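Local coordinates for Tll0287 protein (Thermosynechococcus elongatus, PDB 5B82) that binds a covalently attached heme c with His/Cys axial ligation in a PAS-like domain and is probably a redox or sensory protein linked to photosynthesis, at residues Met44-Ala49 with Lys65-Val71; Leu142-Lys148 with Ala164-Val169. One frame throughout, in Å; residues are numbered along the deposited sequence.

Contact 1: residues Met44-Ala49 with Lys65-Val71. With HEC (heme c), chain B.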
loop_
_atom_site.group_PDB
_atom_site.type_symbol
_atom_site.label_atom_id
_atom_site.label_comp_id
_atom_site.label_asym_id
_atom_site.label_seq_id
_atom_site.Cartn_x
_atom_site.Cartn_y
_atom_site.Cartn_z
ATOM N N MET A 44 -7.594 6.110 5.372
ATOM C CA MET A 44 -8.794 5.535 4.777
ATOM C C MET A 44 -8.767 4.026 4.891
ATOM O O MET A 44 -9.749 3.416 5.344
ATOM C CB MET A 44 -8.938 5.926 3.308
ATOM C CG MET A 44 -9.960 5.073 2.550
ATOM S SD MET A 44 -10.028 5.549 0.803
ATOM C CE MET A 44 -10.694 4.062 0.077
ATOM N N ARG A 45 -7.657 3.409 4.481
ATOM C CA ARG A 45 -7.606 1.950 4.613
ATOM C C ARG A 45 -7.805 1.519 6.062
ATOM O O ARG A 45 -8.609 0.624 6.353
ATOM C CB ARG A 45 -6.295 1.360 4.094
ATOM C CG ARG A 45 -6.406 -0.150 3.848
ATOM C CD ARG A 45 -5.069 -0.861 4.020
ATOM N NE ARG A 45 -3.995 -0.149 3.332
ATOM C CZ ARG A 45 -3.728 -0.260 2.037
ATOM N NH1 ARG A 45 -4.452 -1.067 1.271
ATOM N NH2 ARG A 45 -2.729 0.437 1.509
ATOM N N ILE A 46 -7.063 2.158 6.964
ATOM C CA ILE A 46 -7.153 1.817 8.382
ATOM C C ILE A 46 -8.591 1.916 8.879
ATOM O O ILE A 46 -9.078 1.054 9.621
ATOM C CB ILE A 46 -6.218 2.713 9.206
ATOM C CG1 ILE A 46 -4.776 2.242 9.015
ATOM C CG2 ILE A 46 -6.594 2.685 10.677
ATOM C CD1 ILE A 46 -3.738 3.262 9.426
ATOM N N GLY A 47 -9.276 2.960 8.429
ATOM C CA GLY A 47 -10.665 3.176 8.765
ATOM C C GLY A 47 -11.577 2.079 8.263
ATOM O O GLY A 47 -12.453 1.620 8.999
ATOM N N LEU A 48 -11.389 1.648 7.019
ATOM C CA LEU A 48 -12.236 0.572 6.493
ATOM C C LEU A 48 -11.988 -0.746 7.233
ATOM O O LEU A 48 -12.923 -1.480 7.558
ATOM C CB LEU A 48 -12.042 0.399 4.983
ATOM C CG LEU A 48 -12.553 1.584 4.162
ATOM C CD1 LEU A 48 -12.202 1.442 2.681
ATOM C CD2 LEU A 48 -14.049 1.727 4.358
ATOM N N ALA A 49 -10.726 -1.034 7.523
ATOM C CA ALA A 49 -10.390 -2.281 8.207
ATOM C C ALA A 49 -10.769 -2.288 9.687
ATOM O O ALA A 49 -10.914 -3.358 10.275
ATOM C CB ALA A 49 -8.908 -2.590 8.042
ATOM N N LYS A 65 -16.375 -7.483 3.019
ATOM C CA LYS A 65 -16.335 -6.027 2.937
ATOM C C LYS A 65 -15.143 -5.566 2.104
ATOM O O LYS A 65 -14.053 -6.128 2.206
ATOM C CB LYS A 65 -16.232 -5.450 4.351
ATOM C CG LYS A 65 -16.022 -3.952 4.464
ATOM C CD LYS A 65 -15.783 -3.561 5.928
ATOM C CE LYS A 65 -15.726 -2.046 6.113
ATOM N NZ LYS A 65 -15.451 -1.655 7.532
ATOM N N ALA A 66 -15.355 -4.546 1.277
ATOM C CA ALA A 66 -14.271 -3.963 0.500
ATOM C C ALA A 66 -13.393 -3.133 1.422
ATOM O O ALA A 66 -13.869 -2.244 2.130
ATOM C CB ALA A 66 -14.815 -3.107 -0.628
ATOM N N VAL A 67 -12.108 -3.437 1.435
ATOM C CA VAL A 67 -11.197 -2.704 2.287
ATOM C C VAL A 67 -10.076 -2.096 1.446
ATOM O O VAL A 67 -9.902 -0.877 1.422
ATOM C CB VAL A 67 -10.648 -3.602 3.414
ATOM C CG1 VAL A 67 -9.445 -2.956 4.090
ATOM C CG2 VAL A 67 -11.761 -3.925 4.435
ATOM N N CYS A 68 -9.344 -2.938 0.725
ATOM C CA CYS A 68 -8.157 -2.474 0.017
ATOM C C CYS A 68 -8.395 -2.095 -1.456
ATOM O O CYS A 68 -7.688 -1.243 -1.990
ATOM C CB CYS A 68 -7.029 -3.499 0.150
ATOM S SG CYS A 68 -6.360 -3.694 1.835
ATOM N N ALA A 69 -9.382 -2.712 -2.109
ATOM C CA ALA A 69 -9.709 -2.341 -3.492
ATOM C C ALA A 69 -10.001 -0.836 -3.681
ATOM O O ALA A 69 -9.443 -0.197 -4.599
ATOM C CB ALA A 69 -10.845 -3.205 -4.048
ATOM N N PRO A 70 -10.860 -0.253 -2.813
ATOM C CA PRO A 70 -11.074 1.194 -2.945
ATOM C C PRO A 70 -9.813 2.029 -2.727
ATOM O O PRO A 70 -9.748 3.156 -3.229
ATOM C CB PRO A 70 -12.121 1.501 -1.862
ATOM C CG PRO A 70 -12.139 0.322 -0.973
ATOM C CD PRO A 70 -11.782 -0.840 -1.821
ATOM N N VAL A 71 -8.833 1.497 -1.996
ATOM C CA VAL A 71 -7.551 2.185 -1.845
ATOM C C VAL A 71 -6.840 2.284 -3.197
ATOM O O VAL A 71 -6.357 3.354 -3.576
ATOM C CB VAL A 71 -6.638 1.481 -0.815
ATOM C CG1 VAL A 71 -5.264 2.110 -0.801
ATOM C CG2 VAL A 71 -7.274 1.534 0.569
HETATM FE FE HEC B . -5.331 -5.507 2.204
HETATM C CHA HEC B . -4.250 -5.473 -1.014
HETATM C CHB HEC B . -2.476 -3.715 3.125
HETATM C CHC HEC B . -6.450 -5.276 5.395
HETATM C CHD HEC B . -7.930 -7.607 1.404
HETATM N NA HEC B . -3.638 -4.789 1.250
HETATM C C1A HEC B . -3.476 -4.778 -0.120
HETATM C C2A HEC B . -2.346 -3.929 -0.445
HETATM C C3A HEC B . -1.869 -3.448 0.710
HETATM C C4A HEC B . -2.660 -3.979 1.790
HETATM C CMA HEC B . -0.674 -2.500 0.905
HETATM C CAA HEC B . -1.810 -3.619 -1.866
HETATM C CBA HEC B . -0.577 -4.454 -2.212
HETATM C CGA HEC B . -0.989 -5.829 -2.664
HETATM O O1A HEC B . -0.638 -6.820 -1.978
HETATM O O2A HEC B . -1.702 -5.944 -3.695
HETATM N NB HEC B . -4.579 -4.671 3.919
HETATM C C1B HEC B . -3.427 -3.933 4.088
HETATM C C2B HEC B . -3.392 -3.428 5.445
HETATM C C3B HEC B . -4.485 -3.867 6.072
HETATM C C4B HEC B . -5.258 -4.647 5.127
HETATM C CMB HEC B . -2.250 -2.578 6.060
HETATM C CAB HEC B . -4.881 -3.585 7.540
HETATM C CBB HEC B . -5.188 -2.080 7.748
HETATM N NC HEC B . -6.880 -6.326 3.215
HETATM C C1C HEC B . -7.193 -6.048 4.526
HETATM C C2C HEC B . -8.511 -6.585 4.792
HETATM C C3C HEC B . -8.865 -7.344 3.741
HETATM C C4C HEC B . -7.882 -7.120 2.696
HETATM C CMC HEC B . -9.118 -6.648 6.214
HETATM C CAC HEC B . -10.136 -8.225 3.594
HETATM C CBC HEC B . -11.478 -7.475 3.762
HETATM N ND HEC B . -5.956 -6.453 0.500
HETATM C C1D HEC B . -7.144 -7.163 0.365
HETATM C C2D HEC B . -7.414 -7.364 -1.046
HETATM C C3D HEC B . -6.254 -6.703 -1.777
HETATM C C4D HEC B . -5.403 -6.167 -0.750
HETATM C CMD HEC B . -8.612 -8.096 -1.685
HETATM C CAD HEC B . -6.031 -6.590 -3.301
HETATM C CBD HEC B . -6.737 -5.301 -3.704
HETATM C CGD HEC B . -6.451 -4.937 -5.145
HETATM O O1D HEC B . -6.842 -5.701 -6.055
HETATM O O2D HEC B . -5.835 -3.872 -5.370
#

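Contact 2: residues Leu142-Lys148 with Ala164-Val169. With HEC (heme c), chain B.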
loop_
_atom_site.group_PDB
_atom_site.type_symbol
_atom_site.label_atom_id
_atom_site.label_comp_id
_atom_site.label_asym_id
_atom_site.label_seq_id
_atom_site.Cartn_x
_atom_site.Cartn_y
_atom_site.Cartn_z
ATOM N N LEU A 142 -5.021 -8.751 9.658
ATOM C CA LEU A 142 -4.854 -10.193 9.732
ATOM C C LEU A 142 -6.129 -10.944 9.355
ATOM O O LEU A 142 -6.088 -12.154 9.129
ATOM C CB LEU A 142 -4.386 -10.617 11.129
ATOM C CG LEU A 142 -3.075 -10.021 11.648
ATOM C CD1 LEU A 142 -2.791 -10.529 13.063
ATOM C CD2 LEU A 142 -1.921 -10.347 10.714
ATOM N N ALA A 143 -7.257 -10.237 9.293
ATOM C CA ALA A 143 -8.491 -10.852 8.810
ATOM C C ALA A 143 -8.336 -11.395 7.389
ATOM O O ALA A 143 -8.956 -12.399 7.040
ATOM C CB ALA A 143 -9.653 -9.866 8.876
ATOM N N CYS A 144 -7.504 -10.745 6.573
ATOM C CA CYS A 144 -7.388 -11.131 5.155
ATOM C C CYS A 144 -5.944 -11.331 4.702
ATOM O O CYS A 144 -5.692 -11.867 3.620
ATOM C CB CYS A 144 -8.049 -10.092 4.239
ATOM S SG CYS A 144 -9.781 -9.717 4.584
ATOM N N HIS A 145 -5.006 -10.885 5.529
ATOM C CA HIS A 145 -3.585 -11.033 5.248
ATOM C C HIS A 145 -2.887 -11.831 6.352
ATOM O O HIS A 145 -1.656 -11.835 6.444
ATOM C CB HIS A 145 -2.927 -9.661 5.132
ATOM C CG HIS A 145 -3.451 -8.821 4.005
ATOM N ND1 HIS A 145 -3.232 -9.133 2.681
ATOM C CD2 HIS A 145 -4.142 -7.656 4.005
ATOM C CE1 HIS A 145 -3.773 -8.202 1.913
ATOM N NE2 HIS A 145 -4.328 -7.290 2.691
ATOM N N GLY A 146 -3.678 -12.483 7.201
ATOM C CA GLY A 146 -3.147 -13.309 8.268
ATOM C C GLY A 146 -2.823 -14.708 7.779
ATOM O O GLY A 146 -2.159 -14.874 6.754
ATOM N N ALA A 147 -3.298 -15.718 8.504
ATOM C CA ALA A 147 -3.015 -17.106 8.146
ATOM C C ALA A 147 -3.500 -17.423 6.739
ATOM O O ALA A 147 -4.599 -17.022 6.347
ATOM C CB ALA A 147 -3.638 -18.068 9.156
ATOM N N LYS A 148 -2.667 -18.137 5.986
ATOM C CA LYS A 148 -2.973 -18.484 4.603
ATOM C C LYS A 148 -4.265 -19.274 4.531
ATOM O O LYS A 148 -5.086 -19.067 3.642
ATOM C CB LYS A 148 -1.833 -19.303 3.996
ATOM C CG LYS A 148 -2.037 -19.668 2.532
ATOM C CD LYS A 148 -0.885 -20.520 2.012
ATOM C CE LYS A 148 -1.093 -20.923 0.559
ATOM N NZ LYS A 148 0.026 -21.776 0.070
ATOM N N ALA A 164 0.133 -12.225 -0.280
ATOM C CA ALA A 164 -0.098 -11.278 0.810
ATOM C C ALA A 164 -0.726 -11.915 2.050
ATOM O O ALA A 164 -1.790 -11.487 2.512
ATOM C CB ALA A 164 -0.945 -10.103 0.319
ATOM N N TYR A 165 -0.059 -12.927 2.596
ATOM C CA TYR A 165 -0.522 -13.587 3.817
ATOM C C TYR A 165 0.652 -13.928 4.712
ATOM O O TYR A 165 1.810 -13.744 4.331
ATOM C CB TYR A 165 -1.311 -14.860 3.492
ATOM C CG TYR A 165 -0.579 -15.834 2.584
ATOM C CD1 TYR A 165 -0.852 -15.884 1.222
ATOM C CD2 TYR A 165 0.384 -16.703 3.089
ATOM C CE1 TYR A 165 -0.186 -16.763 0.389
ATOM C CE2 TYR A 165 1.055 -17.585 2.262
ATOM C CZ TYR A 165 0.766 -17.611 0.912
ATOM O OH TYR A 165 1.428 -18.489 0.081
ATOM N N GLY A 166 0.345 -14.429 5.903
ATOM C CA GLY A 166 1.366 -14.850 6.844
ATOM C C GLY A 166 2.017 -13.705 7.595
ATOM O O GLY A 166 3.086 -13.869 8.174
ATOM N N PHE A 167 1.379 -12.540 7.587
ATOM C CA PHE A 167 1.891 -11.395 8.336
ATOM C C PHE A 167 1.581 -11.486 9.829
ATOM O O PHE A 167 0.653 -12.181 10.240
ATOM C CB PHE A 167 1.304 -10.097 7.796
ATOM C CG PHE A 167 1.747 -9.762 6.406
ATOM C CD1 PHE A 167 2.958 -9.128 6.186
ATOM C CD2 PHE A 167 0.945 -10.053 5.324
ATOM C CE1 PHE A 167 3.361 -8.813 4.907
ATOM C CE2 PHE A 167 1.346 -9.735 4.045
ATOM C CZ PHE A 167 2.552 -9.114 3.839
ATOM N N ARG A 168 2.363 -10.771 10.632
ATOM C CA ARG A 168 2.064 -10.584 12.047
ATOM C C ARG A 168 1.951 -9.094 12.323
ATOM O O ARG A 168 2.436 -8.282 11.539
ATOM C CB ARG A 168 3.160 -11.182 12.924
ATOM C CG ARG A 168 3.275 -12.691 12.847
ATOM C CD ARG A 168 3.657 -13.296 14.201
ATOM N NE ARG A 168 4.567 -12.448 14.973
ATOM C CZ ARG A 168 5.861 -12.284 14.702
ATOM N NH1 ARG A 168 6.410 -12.892 13.658
ATOM N NH2 ARG A 168 6.605 -11.495 15.466
ATOM N N VAL A 169 1.304 -8.736 13.428
ATOM C CA VAL A 169 1.166 -7.337 13.812
ATOM C C VAL A 169 2.540 -6.705 13.969
ATOM O O VAL A 169 3.367 -7.188 14.742
ATOM C CB VAL A 169 0.403 -7.185 15.138
ATOM C CG1 VAL A 169 0.382 -5.730 15.578
ATOM C CG2 VAL A 169 -1.006 -7.710 14.992
HETATM FE FE HEC B . -5.331 -5.507 2.204
HETATM C CHA HEC B . -4.250 -5.473 -1.014
HETATM C CHB HEC B . -2.476 -3.715 3.125
HETATM C CHC HEC B . -6.450 -5.276 5.395
HETATM C CHD HEC B . -7.930 -7.607 1.404
HETATM N NA HEC B . -3.638 -4.789 1.250
HETATM C C1A HEC B . -3.476 -4.778 -0.120
HETATM C C2A HEC B . -2.346 -3.929 -0.445
HETATM C C3A HEC B . -1.869 -3.448 0.710
HETATM C C4A HEC B . -2.660 -3.979 1.790
HETATM C CMA HEC B . -0.674 -2.500 0.905
HETATM C CAA HEC B . -1.810 -3.619 -1.866
HETATM C CBA HEC B . -0.577 -4.454 -2.212
HETATM C CGA HEC B . -0.989 -5.829 -2.664
HETATM O O1A HEC B . -0.638 -6.820 -1.978
HETATM O O2A HEC B . -1.702 -5.944 -3.695
HETATM N NB HEC B . -4.579 -4.671 3.919
HETATM C C1B HEC B . -3.427 -3.933 4.088
HETATM C C2B HEC B . -3.392 -3.428 5.445
HETATM C C3B HEC B . -4.485 -3.867 6.072
HETATM C C4B HEC B . -5.258 -4.647 5.127
HETATM C CMB HEC B . -2.250 -2.578 6.060
HETATM C CAB HEC B . -4.881 -3.585 7.540
HETATM C CBB HEC B . -5.188 -2.080 7.748
HETATM N NC HEC B . -6.880 -6.326 3.215
HETATM C C1C HEC B . -7.193 -6.048 4.526
HETATM C C2C HEC B . -8.511 -6.585 4.792
HETATM C C3C HEC B . -8.865 -7.344 3.741
HETATM C C4C HEC B . -7.882 -7.120 2.696
HETATM C CMC HEC B . -9.118 -6.648 6.214
HETATM C CAC HEC B . -10.136 -8.225 3.594
HETATM C CBC HEC B . -11.478 -7.475 3.762
HETATM N ND HEC B . -5.956 -6.453 0.500
HETATM C C1D HEC B . -7.144 -7.163 0.365
HETATM C C2D HEC B . -7.414 -7.364 -1.046
HETATM C C3D HEC B . -6.254 -6.703 -1.777
HETATM C C4D HEC B . -5.403 -6.167 -0.750
HETATM C CMD HEC B . -8.612 -8.096 -1.685
HETATM C CAD HEC B . -6.031 -6.590 -3.301
HETATM C CBD HEC B . -6.737 -5.301 -3.704
HETATM C CGD HEC B . -6.451 -4.937 -5.145
HETATM O O1D HEC B . -6.842 -5.701 -6.055
HETATM O O2D HEC B . -5.835 -3.872 -5.370
#

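Contact 1: residues Met44-Ala49 with Lys65-Val71
Lys65 NZ is held by two oxygens: across the contact it donates a short 2.5 Å bond to Leu48 O, and just beyond the helix it reaches Thr51 OG1. The first bond lies in the carbonyl plane, on a lone pair, with a C=O...N angle of 143°. Because Leu48 sits in the last turn of helix 28-49, the ammonium would probably be favourable at this carbonyl-rich end. This is the cysteine-ligand side of the heme pocket in a PAS-like fold, where helix 28-49 packs on 65-71, which runs into helix 69-82. Cys68 gives its SG to the iron as an axial ligand.

Arg45 is the long side chain lying between protein and porphyrin. Its chain bends at the CG-CD bond (chi3 -46°), which lays the guanidinium between heme and valine: HEC CHB stands 3.6 Å above one face, offset toward the rim, and the methyls of Val71 lie over the opposite face. NH1 comes 3.3 Å from Cys68 SG, a weak and doubtful bond because the sulfur's place is less sure. The firmer polar hold is on NH2, which bonds to Gln88 OE1 and Tyr176 OH and so fixes the rotation of the group. Closer to the backbone, CD rests 3.4 Å from HEC C2B.

Val67 packs against the pyrrole that carries C1C and C2C, CG1 meeting those carbons and Ala49 CB, CG2 lying 3.6 Å from HEC CBC, the methyl on the substituent that carries a thioether. Val67 O is buried here with no partner in the model; Leu48 CD1 lies 3.5 Å from it and also packs on Pro70 CG. At the outer end of the contact the fully extended Met44 sets its CE methyl 3.5 Å from Pro70 CB.

Contact 2: residues Leu142-Lys148 with Ala164-Val169
Lys148 runs along one face of the Tyr165 ring, the two side chains lying side by side and pointing the same way. With CG anti to the backbone N (chi1 -178°) and the rest of the chain extended, each methylene meets a successive part of the ring. CB begins over the same face, 3.5 Å from Tyr165 CD2; CG stands over the centre, 3.7 Å from the ring centroid and only 10° off the normal, a CH-pi contact; CD comes within 3.5 Å of Tyr165 CZ. CE passes near Tyr165 OH, and NZ ends 3.6 Å from that same OH, whose hydrogen bond is with Arg163. Replacing Tyr165 by an alanine would probably leave the aliphatic chain of Lys148 without the surface it lies on and Arg163 without its hydroxyl partner.

Behind this pair is the Cys-X-X-Cys-His heme c motif. Cys144 SG is bonded to HEC CAC, and His145 turns NE2 to the iron. At its other nitrogen, ND1 donates a 2.8 Å bond to Ala164 O, which lies in the plane of the imidazole and so helps to fix the ring's rotation. The backbones are tied by Gly166 N to Gly146 O at 2.7 Å, nearly straight at 171°, and by a weak Phe167 N to His145 O bond of 3.3 Å. Leu142 CD2 rests on Phe167 O.

The contact thus joins the short, weakly bonded helix 142-145 to the loop between helix 153-158 and strand 172-181, with Arg173 of that strand touching His145, Ala164 and Phe167.

How the contacts relate
The two contacts supply the two axial ligands of one heme and meet at its iron. Cys68 SG of contact 1 and His145 NE2 of contact 2 each stand 2.1 Å from HEC FE, on opposite faces of the porphyrin; the 4.2 Å between SG and NE2 nearly equals the sum, so the ligands are close to collinear through the metal. The contact centres lie about 15 Å apart. The thioether links bring them together as well: Cys144 of contact 2 is one of the two cysteines, and Ala49 of contact 1 has its side chain about 5 Å from that of the other, Cys141. Arg94, Asn95, His98, Tyr159 and Arg173 bind the heme from outside both contacts.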